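Local coordinates for protein putative malic enzyme ((S)-malate:NAD+ oxidoreductase (decarboxylating)) (Streptococcus pyogenes, PDB 2A9F) that probably catalyses the NAD-dependent oxidative decarboxylation of (S)-malate as a member of the malic enzyme family, and carries bound magnesium, at residues T167-L172 and V322-G327; A174-L179 and G351-V356. All coordinates share one frame; numbering follows the deposited sequence.

Contact 1: T167-L172 and V322-G327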
ATOM      1  N   THR A 167       9.692  14.359 -17.159  1.00 60.15           N
ATOM      2  CA  THR A 167      10.030  15.635 -17.760  1.00 59.29           C
ATOM      3  C   THR A 167      10.298  15.445 -19.239  1.00 58.16           C
ATOM      4  O   THR A 167      10.095  16.356 -20.034  1.00 56.81           O
ATOM      5  CB  THR A 167      11.270  16.257 -17.105  1.00 60.82           C
ATOM      6  OG1 THR A 167      12.368  15.338 -17.183  1.00 61.53           O
ATOM      7  CG2 THR A 167      10.975  16.597 -15.657  1.00 62.11           C
ATOM      8  N   ALA A 168      10.757  14.251 -19.597  1.00 58.58           N
ATOM      9  CA  ALA A 168      11.047  13.923 -20.983  1.00 58.62           C
ATOM     10  C   ALA A 168       9.795  14.153 -21.812  1.00 57.99           C
ATOM     11  O   ALA A 168       9.839  14.805 -22.859  1.00 58.74           O
ATOM     12  CB  ALA A 168      11.484  12.472 -21.100  1.00 57.61           C
ATOM     13  N   ILE A 169       8.680  13.621 -21.326  1.00 56.50           N
ATOM     14  CA  ILE A 169       7.391  13.749 -22.003  1.00 54.85           C
ATOM     15  C   ILE A 169       6.923  15.194 -22.051  1.00 54.33           C
ATOM     16  O   ILE A 169       6.190  15.582 -22.957  1.00 54.80           O
ATOM     17  CB  ILE A 169       6.300  12.940 -21.294  1.00 53.94           C
ATOM     18  CG1 ILE A 169       6.739  11.494 -21.137  1.00 54.70           C
ATOM     19  CG2 ILE A 169       5.026  12.997 -22.091  1.00 55.00           C
ATOM     20  CD1 ILE A 169       6.028  10.781 -20.027  1.00 55.34           C
ATOM     21  N   VAL A 170       7.328  15.991 -21.072  1.00 52.26           N
ATOM     22  CA  VAL A 170       6.915  17.380 -21.058  1.00 52.83           C
ATOM     23  C   VAL A 170       7.844  18.190 -21.942  1.00 52.43           C
ATOM     24  O   VAL A 170       7.457  19.221 -22.498  1.00 52.05           O
ATOM     25  CB  VAL A 170       6.905  17.946 -19.628  1.00 53.00           C
ATOM     26  CG1 VAL A 170       6.484  19.410 -19.642  1.00 51.35           C
ATOM     27  CG2 VAL A 170       5.954  17.132 -18.774  1.00 52.76           C
ATOM     28  N   VAL A 171       9.078  17.719 -22.076  1.00 51.83           N
ATOM     29  CA  VAL A 171      10.039  18.399 -22.924  1.00 49.37           C
ATOM     30  C   VAL A 171       9.631  18.127 -24.365  1.00 47.98           C
ATOM     31  O   VAL A 171       9.709  19.004 -25.225  1.00 46.32           O
ATOM     32  CB  VAL A 171      11.461  17.896 -22.673  1.00 49.02           C
ATOM     33  CG1 VAL A 171      12.414  18.453 -23.743  1.00 47.16           C
ATOM     34  CG2 VAL A 171      11.917  18.344 -21.275  1.00 49.06           C
ATOM     35  N   LEU A 172       9.159  16.911 -24.605  1.00 46.37           N
ATOM     36  CA  LEU A 172       8.728  16.524 -25.924  1.00 46.15           C
ATOM     37  C   LEU A 172       7.505  17.333 -26.318  1.00 47.58           C
ATOM     38  O   LEU A 172       7.322  17.673 -27.493  1.00 48.71           O
ATOM     39  CB  LEU A 172       8.401  15.031 -25.956  1.00 43.05           C
ATOM     40  CG  LEU A 172       8.201  14.425 -27.345  1.00 43.65           C
ATOM     41  CD1 LEU A 172       9.357  14.841 -28.263  1.00 47.27           C
ATOM     42  CD2 LEU A 172       8.137  12.919 -27.240  1.00 43.63           C
ATOM     43  N   VAL A 322       4.400  17.231 -13.329  1.00 41.96           N
ATOM     44  CA  VAL A 322       2.978  17.297 -13.071  1.00 42.96           C
ATOM     45  C   VAL A 322       2.031  17.141 -14.263  1.00 42.53           C
ATOM     46  O   VAL A 322       1.053  16.409 -14.177  1.00 43.08           O
ATOM     47  CB  VAL A 322       2.677  18.572 -12.304  1.00 43.66           C
ATOM     48  CG1 VAL A 322       1.252  18.583 -11.884  1.00 42.78           C
ATOM     49  CG2 VAL A 322       3.578  18.640 -11.088  1.00 42.93           C
ATOM     50  N   LEU A 323       2.327  17.803 -15.375  1.00 43.01           N
ATOM     51  CA  LEU A 323       1.487  17.713 -16.576  1.00 41.10           C
ATOM     52  C   LEU A 323       1.517  16.345 -17.251  1.00 41.20           C
ATOM     53  O   LEU A 323       0.885  16.163 -18.286  1.00 40.04           O
ATOM     54  CB  LEU A 323       1.946  18.733 -17.611  1.00 40.54           C
ATOM     55  CG  LEU A 323       2.027  20.167 -17.124  1.00 41.54           C
ATOM     56  CD1 LEU A 323       2.901  20.969 -18.065  1.00 42.54           C
ATOM     57  CD2 LEU A 323       0.625  20.736 -17.035  1.00 41.60           C
ATOM     58  N   ALA A 324       2.250  15.387 -16.687  1.00 39.99           N
ATOM     59  CA  ALA A 324       2.337  14.085 -17.324  1.00 39.38           C
ATOM     60  C   ALA A 324       1.926  12.853 -16.534  1.00 39.47           C
ATOM     61  O   ALA A 324       1.112  12.068 -17.012  1.00 39.69           O
ATOM     62  CB  ALA A 324       3.748  13.880 -17.892  1.00 34.53           C
ATOM     63  N   PHE A 325       2.469  12.656 -15.337  1.00 39.60           N
ATOM     64  CA  PHE A 325       2.123  11.435 -14.611  1.00 38.80           C
ATOM     65  C   PHE A 325       0.660  11.210 -14.272  1.00 36.46           C
ATOM     66  O   PHE A 325       0.221  10.071 -14.143  1.00 38.01           O
ATOM     67  CB  PHE A 325       3.019  11.249 -13.368  1.00 38.34           C
ATOM     68  CG  PHE A 325       2.837  12.279 -12.292  1.00 38.58           C
ATOM     69  CD1 PHE A 325       1.796  12.163 -11.365  1.00 37.90           C
ATOM     70  CD2 PHE A 325       3.757  13.316 -12.145  1.00 34.65           C
ATOM     71  CE1 PHE A 325       1.690  13.067 -10.305  1.00 37.45           C
ATOM     72  CE2 PHE A 325       3.660  14.219 -11.094  1.00 34.78           C
ATOM     73  CZ  PHE A 325       2.629  14.097 -10.170  1.00 37.71           C
ATOM     74  N   PRO A 326      -0.122  12.281 -14.124  1.00 36.84           N
ATOM     75  CA  PRO A 326      -1.522  12.010 -13.808  1.00 37.96           C
ATOM     76  C   PRO A 326      -2.250  11.391 -15.001  1.00 38.69           C
ATOM     77  O   PRO A 326      -2.766  10.276 -14.919  1.00 38.64           O
ATOM     78  CB  PRO A 326      -2.066  13.388 -13.445  1.00 39.01           C
ATOM     79  CG  PRO A 326      -0.898  14.052 -12.840  1.00 39.14           C
ATOM     80  CD  PRO A 326       0.226  13.665 -13.776  1.00 37.80           C
ATOM     81  N   GLY A 327      -2.267  12.116 -16.111  1.00 39.40           N
ATOM     82  CA  GLY A 327      -2.951  11.642 -17.308  1.00 40.46           C
ATOM     83  C   GLY A 327      -2.522  10.295 -17.859  1.00 41.24           C
ATOM     84  O   GLY A 327      -3.369   9.497 -18.286  1.00 39.12           O
TER
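V170 meets A324 and L323 where helix 162-180 of the NAD-binding, Rossmann-type domain passes the N-terminal end of helix 325-335, a buried junction close to the centre of the folded chain. The closer-packed part centres on the methyl of A324, the residue at the N-cap position of that helix, where V170 CG2 comes to 4.0 Å from A324 CB. The looser flank belongs to I169, one residue earlier in helix 162-180: it meets the alanine through its beta carbon, with I169 CB 4.4 Å from A324 CB, and also touches A348 of helix 342-354. All of the contact is apolar. Beyond it, F325 turns to helix 85-102, where it touches K95, the predicted proton acceptor. L323 neighbours N320, predicted to bind malate, so the junction lies close to the probable active site. The valine is turned so that CG1 stands anti to its backbone N (chi1 179°), which spreads the two methyls between different neighbours: CG2 serves the alanine, and V170 CG1 reaches the end of the leucine branch, 4.2 Å from L323 CD1.

Contact 2: A174-L179 and G351-V356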
ATOM      1  N   ALA A 174       6.876  20.287 -25.088  1.00 46.29           N
ATOM      2  CA  ALA A 174       7.366  21.653 -25.158  1.00 45.71           C
ATOM      3  C   ALA A 174       8.003  21.968 -26.511  1.00 46.13           C
ATOM      4  O   ALA A 174       8.117  23.131 -26.890  1.00 44.59           O
ATOM      5  CB  ALA A 174       8.359  21.908 -24.042  1.00 45.22           C
ATOM      6  N   ILE A 175       8.435  20.952 -27.249  1.00 46.39           N
ATOM      7  CA  ILE A 175       9.020  21.258 -28.541  1.00 46.00           C
ATOM      8  C   ILE A 175       7.909  21.240 -29.589  1.00 46.84           C
ATOM      9  O   ILE A 175       7.897  22.082 -30.474  1.00 48.17           O
ATOM     10  CB  ILE A 175      10.198  20.292 -28.953  1.00 44.34           C
ATOM     11  CG1 ILE A 175       9.683  19.123 -29.777  1.00 43.75           C
ATOM     12  CG2 ILE A 175      10.943  19.785 -27.728  1.00 40.66           C
ATOM     13  CD1 ILE A 175      10.794  18.385 -30.481  1.00 46.19           C
ATOM     14  N   PHE A 176       6.976  20.299 -29.490  1.00 46.43           N
ATOM     15  CA  PHE A 176       5.875  20.258 -30.449  1.00 47.76           C
ATOM     16  C   PHE A 176       5.334  21.687 -30.562  1.00 48.34           C
ATOM     17  O   PHE A 176       5.055  22.195 -31.660  1.00 46.67           O
ATOM     18  CB  PHE A 176       4.761  19.340 -29.957  1.00 49.15           C
ATOM     19  CG  PHE A 176       5.065  17.884 -30.092  1.00 50.51           C
ATOM     20  CD1 PHE A 176       4.593  16.978 -29.146  1.00 51.58           C
ATOM     21  CD2 PHE A 176       5.799  17.406 -31.173  1.00 52.26           C
ATOM     22  CE1 PHE A 176       4.845  15.613 -29.269  1.00 52.55           C
ATOM     23  CE2 PHE A 176       6.061  16.040 -31.310  1.00 53.74           C
ATOM     24  CZ  PHE A 176       5.584  15.142 -30.356  1.00 53.92           C
ATOM     25  N   ASN A 177       5.203  22.336 -29.413  1.00 49.26           N
ATOM     26  CA  ASN A 177       4.718  23.698 -29.388  1.00 51.36           C
ATOM     27  C   ASN A 177       5.797  24.661 -29.838  1.00 51.60           C
ATOM     28  O   ASN A 177       5.507  25.742 -30.341  1.00 50.09           O
ATOM     29  CB  ASN A 177       4.218  24.058 -27.990  1.00 52.51           C
ATOM     30  CG  ASN A 177       2.786  23.639 -27.773  1.00 51.34           C
ATOM     31  OD1 ASN A 177       2.124  23.166 -28.700  1.00 53.27           O
ATOM     32  ND2 ASN A 177       2.292  23.812 -26.555  1.00 51.74           N
ATOM     33  N   SER A 178       7.050  24.271 -29.652  1.00 53.06           N
ATOM     34  CA  SER A 178       8.142  25.118 -30.087  1.00 55.37           C
ATOM     35  C   SER A 178       8.254  25.080 -31.604  1.00 56.93           C
ATOM     36  O   SER A 178       8.555  26.090 -32.224  1.00 57.50           O
ATOM     37  CB  SER A 178       9.445  24.682 -29.434  1.00 54.29           C
ATOM     38  OG  SER A 178       9.569  25.332 -28.184  1.00 55.02           O
ATOM     39  N   LEU A 179       8.000  23.917 -32.192  1.00 59.65           N
ATOM     40  CA  LEU A 179       8.047  23.749 -33.638  1.00 63.01           C
ATOM     41  C   LEU A 179       7.116  24.784 -34.258  1.00 65.90           C
ATOM     42  O   LEU A 179       7.524  25.597 -35.094  1.00 64.80           O
ATOM     43  CB  LEU A 179       7.570  22.347 -34.017  1.00 63.78           C
ATOM     44  CG  LEU A 179       8.293  21.153 -33.384  1.00 64.12           C
ATOM     45  CD1 LEU A 179       7.693  19.854 -33.892  1.00 63.46           C
ATOM     46  CD2 LEU A 179       9.776  21.214 -33.732  1.00 65.79           C
ATOM     47  N   GLY A 351      -1.133  15.479 -26.374  1.00 52.84           N
ATOM     48  CA  GLY A 351      -2.256  15.895 -25.549  1.00 51.19           C
ATOM     49  C   GLY A 351      -1.851  17.124 -24.769  1.00 51.00           C
ATOM     50  O   GLY A 351      -2.515  18.164 -24.818  1.00 53.52           O
ATOM     51  N   ILE A 352      -0.742  17.017 -24.053  1.00 48.89           N
ATOM     52  CA  ILE A 352      -0.247  18.150 -23.294  1.00 46.12           C
ATOM     53  C   ILE A 352      -0.124  19.340 -24.249  1.00 46.45           C
ATOM     54  O   ILE A 352      -0.517  20.464 -23.918  1.00 45.14           O
ATOM     55  CB  ILE A 352       1.141  17.837 -22.675  1.00 42.38           C
ATOM     56  CG1 ILE A 352       0.988  16.846 -21.528  1.00 39.37           C
ATOM     57  CG2 ILE A 352       1.815  19.115 -22.202  1.00 42.17           C
ATOM     58  CD1 ILE A 352       2.226  16.754 -20.647  1.00 40.51           C
ATOM     59  N   ALA A 353       0.419  19.084 -25.435  1.00 46.36           N
ATOM     60  CA  ALA A 353       0.599  20.137 -26.434  1.00 49.06           C
ATOM     61  C   ALA A 353      -0.716  20.814 -26.805  1.00 48.12           C
ATOM     62  O   ALA A 353      -0.779  22.029 -26.884  1.00 44.42           O
ATOM     63  CB  ALA A 353       1.277  19.570 -27.703  1.00 51.27           C
ATOM     64  N   SER A 354      -1.752  20.012 -27.028  1.00 50.77           N
ATOM     65  CA  SER A 354      -3.084  20.511 -27.376  1.00 54.32           C
ATOM     66  C   SER A 354      -3.651  21.591 -26.442  1.00 57.67           C
ATOM     67  O   SER A 354      -4.537  22.332 -26.833  1.00 59.54           O
ATOM     68  CB  SER A 354      -4.083  19.355 -27.405  1.00 53.71           C
ATOM     69  OG  SER A 354      -3.813  18.444 -28.453  1.00 51.04           O
ATOM     70  N   LEU A 355      -3.151  21.675 -25.213  1.00 61.04           N
ATOM     71  CA  LEU A 355      -3.669  22.646 -24.254  1.00 64.31           C
ATOM     72  C   LEU A 355      -3.150  24.073 -24.359  1.00 66.35           C
ATOM     73  O   LEU A 355      -3.343  24.879 -23.446  1.00 66.26           O
ATOM     74  CB  LEU A 355      -3.452  22.142 -22.828  1.00 65.25           C
ATOM     75  CG  LEU A 355      -4.444  21.110 -22.286  1.00 66.07           C
ATOM     76  CD1 LEU A 355      -4.308  19.792 -23.033  1.00 66.35           C
ATOM     77  CD2 LEU A 355      -4.177  20.906 -20.807  1.00 67.75           C
ATOM     78  N   VAL A 356      -2.493  24.399 -25.459  1.00 68.06           N
ATOM     79  CA  VAL A 356      -1.994  25.751 -25.614  1.00 70.07           C
ATOM     80  C   VAL A 356      -2.564  26.327 -26.898  1.00 72.32           C
ATOM     81  O   VAL A 356      -2.165  25.946 -27.998  1.00 72.59           O
ATOM     82  CB  VAL A 356      -0.456  25.789 -25.645  1.00 70.44           C
ATOM     83  CG1 VAL A 356       0.035  27.239 -25.586  1.00 69.98           C
ATOM     84  CG2 VAL A 356       0.095  25.002 -24.467  1.00 70.58           C
TER
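N177 and A353 bring helix 162-180 against the C-terminal part of helix 342-354, and with V356, just past that helix, they illustrate how one amide can serve both apolar packing and polar bonding. N177 loses the most surface here. Its CG lies anti to the carbonyl carbon (chi1 -85°), and the amide reaches across with its two ends given different work. N177 OD1 lies beside A353, 3.6 Å from A353 O and 3.8 Å from A353 CB; neither approach is a hydrogen bond. The nitrogen side comes up against the valine obliquely, with N177 ND2 3.3 Å from V356 CG2 and 3.5 Å from V356 CB. This close approach is packing; the polar demand of ND2 is met by a hydrogen bond to the backbone oxygen of T363, in the loop region beyond, which also helps fix the rotation of the amide.

A353 takes a second neighbour from helix 162-180. F176 CB lies 4.2 Å from A353 CB, while the phenyl ring is set obliquely to that methyl and extends along helix 342-354 to I346, A349 and K350. Elsewhere on helix 162-180, A174, I175 and S178 pack on F286. The helix thus meets strand 284-287 with one side and helix 342-354 with another, consistent with the layered alpha/beta packing of a Rossmann-type NAD-binding domain.

In the fold
After the N-terminal part, with its four-stranded parallel sheet, the chain enters helix 162-180, which supplies 167-172 and then 174-179. It next builds the mixed sheet, with strands 190-194, 214-219, 222-223, 262-264, 284-287 and 307-310, before returning at 322-327 to close contact 1, a loop of about 150 residues. After helix 325-335 it comes back once more through helix 342-354, and 351-356 closes contact 2 over some 172 residues. The segments alternate, so the two closures cross rather than nest. Their centres lie about 11 Å apart, and I352 bridges them, its CD1 4.2 Å from V170 CG2. Together they tie helix 162-180 to the approach to helix 325-335 and to the end of helix 342-354.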